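Local atomic coordinates of cysteine protease (Xylella fastidiosa, PDB entry 3OIS), a protein that belongs to the papain family of cysteine proteases, probably cleaves peptide bonds, and binds the nucleotide uridine diphosphate. Residues Glu157-Pro160 and Gly161-Ala164; Ser219-Val222 and Arg223-Pro227. All coordinates share one frame; numbering follows the deposited sequence.

Contact 1 (Glu157-Pro160 and Gly161-Ala164); sequences EFPP and GAPA
The benzyl side chain of Phe158 packs against the methyl groups of Ala162 and Ala164, which the chain brings back to it after a tight turn. Ala164 CB lies over one face of the ring, displaced toward its rim, 3.9 Å from the ring centroid and 3.5 Å from Phe158 CZ, a CH-pi contact. Ala162 CB approaches obliquely at the root of the ring, 3.8 Å from Phe158 CD1, and also meets Pro159 CD. With CG beside the backbone N (chi1 -79°), the ring is turned so that its far end reaches Ala164. Methyl groups suit both places, being small enough to let the backbone pass close to the ring. This buried side is completed by Ile75 and by Arg112 of helix 104-114; Arg112 also hydrogen-bonds Ala164 O.

The outer side is looser. Pro160 and Gly161 form the exposed corner; behind it, Ala162 N donates to Pro159 O over 3.1 Å, from above the carbonyl plane, and closes the turn. Proline fits the first corner because its ring restricts phi to the region needed, here -57°; glycine fits the second because it readily adopts the positive phi, +82°, required there. Residues Pro159 to Ala162 thus make a classic Pro-Gly type II beta turn, with the Phe158 ring packed beside its closing residue, Ala162.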
loop_
_atom_site.group_PDB
_atom_site.type_symbol
_atom_site.label_atom_id
_atom_site.label_comp_id
_atom_site.label_asym_id
_atom_site.label_seq_id
_atom_site.Cartn_x
_atom_site.Cartn_y
_atom_site.Cartn_z
ATOM N N GLU A 157 -12.676 -15.416 12.050
ATOM C CA GLU A 157 -12.719 -15.961 10.707
ATOM C C GLU A 157 -13.728 -15.171 9.889
ATOM O O GLU A 157 -14.773 -14.815 10.393
ATOM C CB GLU A 157 -13.249 -17.408 10.744
ATOM C CG GLU A 157 -13.027 -18.150 9.382
ATOM C CD GLU A 157 -13.356 -19.648 9.389
ATOM O OE1 GLU A 157 -13.431 -20.240 10.502
ATOM O OE2 GLU A 157 -13.536 -20.218 8.257
ATOM N N PHE A 158 -13.477 -14.995 8.594
ATOM C CA PHE A 158 -14.520 -14.433 7.788
ATOM C C PHE A 158 -15.821 -15.278 7.839
ATOM O O PHE A 158 -15.758 -16.523 7.793
ATOM C CB PHE A 158 -14.079 -14.351 6.328
ATOM C CG PHE A 158 -13.180 -13.194 6.073
ATOM C CD1 PHE A 158 -13.643 -11.888 6.316
ATOM C CD2 PHE A 158 -11.866 -13.396 5.656
ATOM C CE1 PHE A 158 -12.747 -10.793 6.136
ATOM C CE2 PHE A 158 -10.965 -12.304 5.468
ATOM C CZ PHE A 158 -11.436 -11.006 5.680
ATOM N N PRO A 159 -16.961 -14.598 7.972
ATOM C CA PRO A 159 -18.207 -15.325 7.999
ATOM C C PRO A 159 -18.508 -15.817 6.621
ATOM O O PRO A 159 -17.920 -15.372 5.592
ATOM C CB PRO A 159 -19.243 -14.292 8.497
ATOM C CG PRO A 159 -18.668 -12.970 8.181
ATOM C CD PRO A 159 -17.123 -13.133 8.060
ATOM N N PRO A 160 -19.395 -16.817 6.550
ATOM C CA PRO A 160 -19.780 -17.329 5.247
ATOM C C PRO A 160 -20.349 -16.175 4.393
ATOM O O PRO A 160 -21.008 -15.250 4.897
ATOM C CB PRO A 160 -20.858 -18.381 5.612
ATOM C CG PRO A 160 -20.343 -18.973 6.870
ATOM C CD PRO A 160 -19.888 -17.677 7.646
ATOM N N GLY A 161 -19.987 -16.212 3.118
ATOM C CA GLY A 161 -20.342 -15.162 2.153
ATOM C C GLY A 161 -19.496 -13.909 2.121
ATOM O O GLY A 161 -19.766 -13.030 1.279
ATOM N N ALA A 162 -18.497 -13.769 3.024
ATOM C CA ALA A 162 -17.733 -12.509 3.056
ATOM C C ALA A 162 -17.041 -12.404 1.732
ATOM O O ALA A 162 -16.424 -13.377 1.276
ATOM C CB ALA A 162 -16.692 -12.496 4.203
ATOM N N PRO A 163 -17.193 -11.240 1.064
ATOM C CA PRO A 163 -16.532 -11.028 -0.201
ATOM C C PRO A 163 -15.030 -11.300 -0.140
ATOM O O PRO A 163 -14.515 -11.930 -1.090
ATOM C CB PRO A 163 -16.832 -9.577 -0.528
ATOM C CG PRO A 163 -18.164 -9.308 0.216
ATOM C CD PRO A 163 -18.084 -10.151 1.447
ATOM N N ALA A 164 -14.349 -10.957 0.980
ATOM C CA ALA A 164 -12.882 -11.194 1.056
ATOM C C ALA A 164 -12.444 -12.650 0.991
ATOM O O ALA A 164 -11.297 -12.951 0.601
ATOM C CB ALA A 164 -12.245 -10.489 2.364
#

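Contact 2 (Ser219-Val222 and Arg223-Pro227); sequences SLPV and RIPLP
A proline-rich surface loop between helix 212-215 and strand 233-245 of the papain-like fold carries this contact, in which the rings of Pro221 and Pro225 meet at about a right angle. Their meeting point is narrow: Pro221 CG stands 3.9 Å from Pro225 CD. The same Pro221 CG also lies 3.5 Å from Arg223 O, so the ring leans on the backbone leading to its partner.

Between the prolines the chain bends at Val222, whose psi of -43° interrupts the extended course of residues 221-225. A chi1 of 177° places Val222 CG1 on the side of the Arg223 amide. Arg223, long and charged, suits an exposed position, its side chain extended from CG to NE and touching His250 and Ile248. Ile224 is buried instead, as befits its branched apolar side chain, against Trp214, Ile253 and Tyr273.

Backbone hydrogen bonds between Trp268 of strand 266-270 and both Val222 and Ile224 tie the bend to the sheet. Proline nitrogens carry no hydrogen to donate, and the two halves of the loop share no hydrogen bond; the shape of the bend therefore probably rests on restricted proline torsions, apolar contact and these outside attachments.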
loop_
_atom_site.group_PDB
_atom_site.type_symbol
_atom_site.label_atom_id
_atom_site.label_comp_id
_atom_site.label_asym_id
_atom_site.label_seq_id
_atom_site.Cartn_x
_atom_site.Cartn_y
_atom_site.Cartn_z
ATOM N N SER A 219 -8.236 10.707 16.010
ATOM C CA SER A 219 -7.850 12.137 15.920
ATOM C C SER A 219 -7.262 12.393 14.536
ATOM O O SER A 219 -7.653 13.337 13.864
ATOM C CB SER A 219 -6.806 12.541 16.932
ATOM O OG SER A 219 -5.713 11.584 17.043
ATOM N N LEU A 220 -6.347 11.524 14.119
ATOM C CA LEU A 220 -5.892 11.548 12.682
ATOM C C LEU A 220 -5.441 12.960 12.155
ATOM O O LEU A 220 -5.873 13.392 11.068
ATOM C CB LEU A 220 -6.927 10.889 11.755
ATOM C CG LEU A 220 -7.064 9.398 12.088
ATOM C CD1 LEU A 220 -8.261 8.884 11.342
ATOM C CD2 LEU A 220 -5.785 8.723 11.705
ATOM N N PRO A 221 -4.482 13.586 12.829
ATOM C CA PRO A 221 -3.990 14.833 12.195
ATOM C C PRO A 221 -3.407 14.619 10.819
ATOM O O PRO A 221 -2.886 13.533 10.483
ATOM C CB PRO A 221 -2.917 15.339 13.189
ATOM C CG PRO A 221 -2.410 13.965 13.887
ATOM C CD PRO A 221 -3.744 13.273 14.073
ATOM N N VAL A 222 -3.472 15.670 9.993
ATOM C CA VAL A 222 -2.954 15.554 8.613
ATOM C C VAL A 222 -1.447 15.267 8.661
ATOM O O VAL A 222 -0.947 14.389 7.880
ATOM C CB VAL A 222 -3.220 16.835 7.770
ATOM C CG1 VAL A 222 -2.596 16.661 6.414
ATOM C CG2 VAL A 222 -4.686 17.051 7.654
ATOM N N ARG A 223 -0.731 15.961 9.534
ATOM C CA ARG A 223 0.644 15.624 9.772
ATOM C C ARG A 223 0.810 14.510 10.816
ATOM O O ARG A 223 0.377 14.628 11.929
ATOM C CB ARG A 223 1.470 16.892 10.219
ATOM C CG ARG A 223 1.444 18.005 9.160
ATOM C CD ARG A 223 2.396 19.133 9.536
ATOM N NE ARG A 223 2.168 20.163 8.522
ATOM C CZ ARG A 223 2.935 21.228 8.319
ATOM N NH1 ARG A 223 2.585 22.103 7.379
ATOM N NH2 ARG A 223 4.052 21.382 9.010
ATOM N N ILE A 224 1.447 13.427 10.411
ATOM C CA ILE A 224 1.672 12.306 11.321
ATOM C C ILE A 224 2.783 12.687 12.314
ATOM O O ILE A 224 3.872 13.031 11.905
ATOM C CB ILE A 224 2.021 11.055 10.542
ATOM C CG1 ILE A 224 0.922 10.768 9.562
ATOM C CG2 ILE A 224 2.134 9.863 11.495
ATOM C CD1 ILE A 224 1.305 9.484 8.648
ATOM N N PRO A 225 2.493 12.618 13.636
ATOM C CA PRO A 225 3.538 12.977 14.637
ATOM C C PRO A 225 4.566 11.928 14.618
ATOM O O PRO A 225 4.232 10.736 14.454
ATOM C CB PRO A 225 2.778 12.875 15.976
ATOM C CG PRO A 225 1.347 12.998 15.620
ATOM C CD PRO A 225 1.142 12.519 14.240
ATOM N N LEU A 226 5.808 12.329 14.844
ATOM C CA LEU A 226 6.892 11.395 15.140
ATOM C C LEU A 226 6.642 10.653 16.453
ATOM O O LEU A 226 6.326 11.271 17.501
ATOM C CB LEU A 226 8.166 12.179 15.241
ATOM C CG LEU A 226 9.409 11.374 15.082
ATOM C CD1 LEU A 226 9.445 10.724 13.682
ATOM C CD2 LEU A 226 10.650 12.331 15.245
ATOM N N PRO A 227 6.702 9.303 16.420
ATOM C CA PRO A 227 6.325 8.556 17.619
ATOM C C PRO A 227 7.409 8.733 18.671
ATOM O O PRO A 227 8.613 9.024 18.339
ATOM C CB PRO A 227 6.325 7.057 17.149
ATOM C CG PRO A 227 6.055 7.145 15.651
ATOM C CD PRO A 227 6.857 8.429 15.246
#

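Overall arrangement
Contacts 1 and 2 follow each other along the chain within the papain-family region, their centres 33 Å apart and their nearest atoms about 21 Å apart, so neither touches the other. Residues 157-164 lie in the loop between helices 126-135 and 170-176, on the mainly helical side; residues 219-227 border the antiparallel sheet, beside strands 250-254 and 266-270. Both are peripheral, with centres 22 Å and 18 Å from the centre of the chain. Neither belongs to the UDP pocket, which includes Asp41, Phe45, Lys131 and Tyr184. Each shapes a proline-containing loop: contact 1 includes an internal turn hydrogen bond, contact 2 has none between its halves, and both are also bonded to neighbouring parts of the chain.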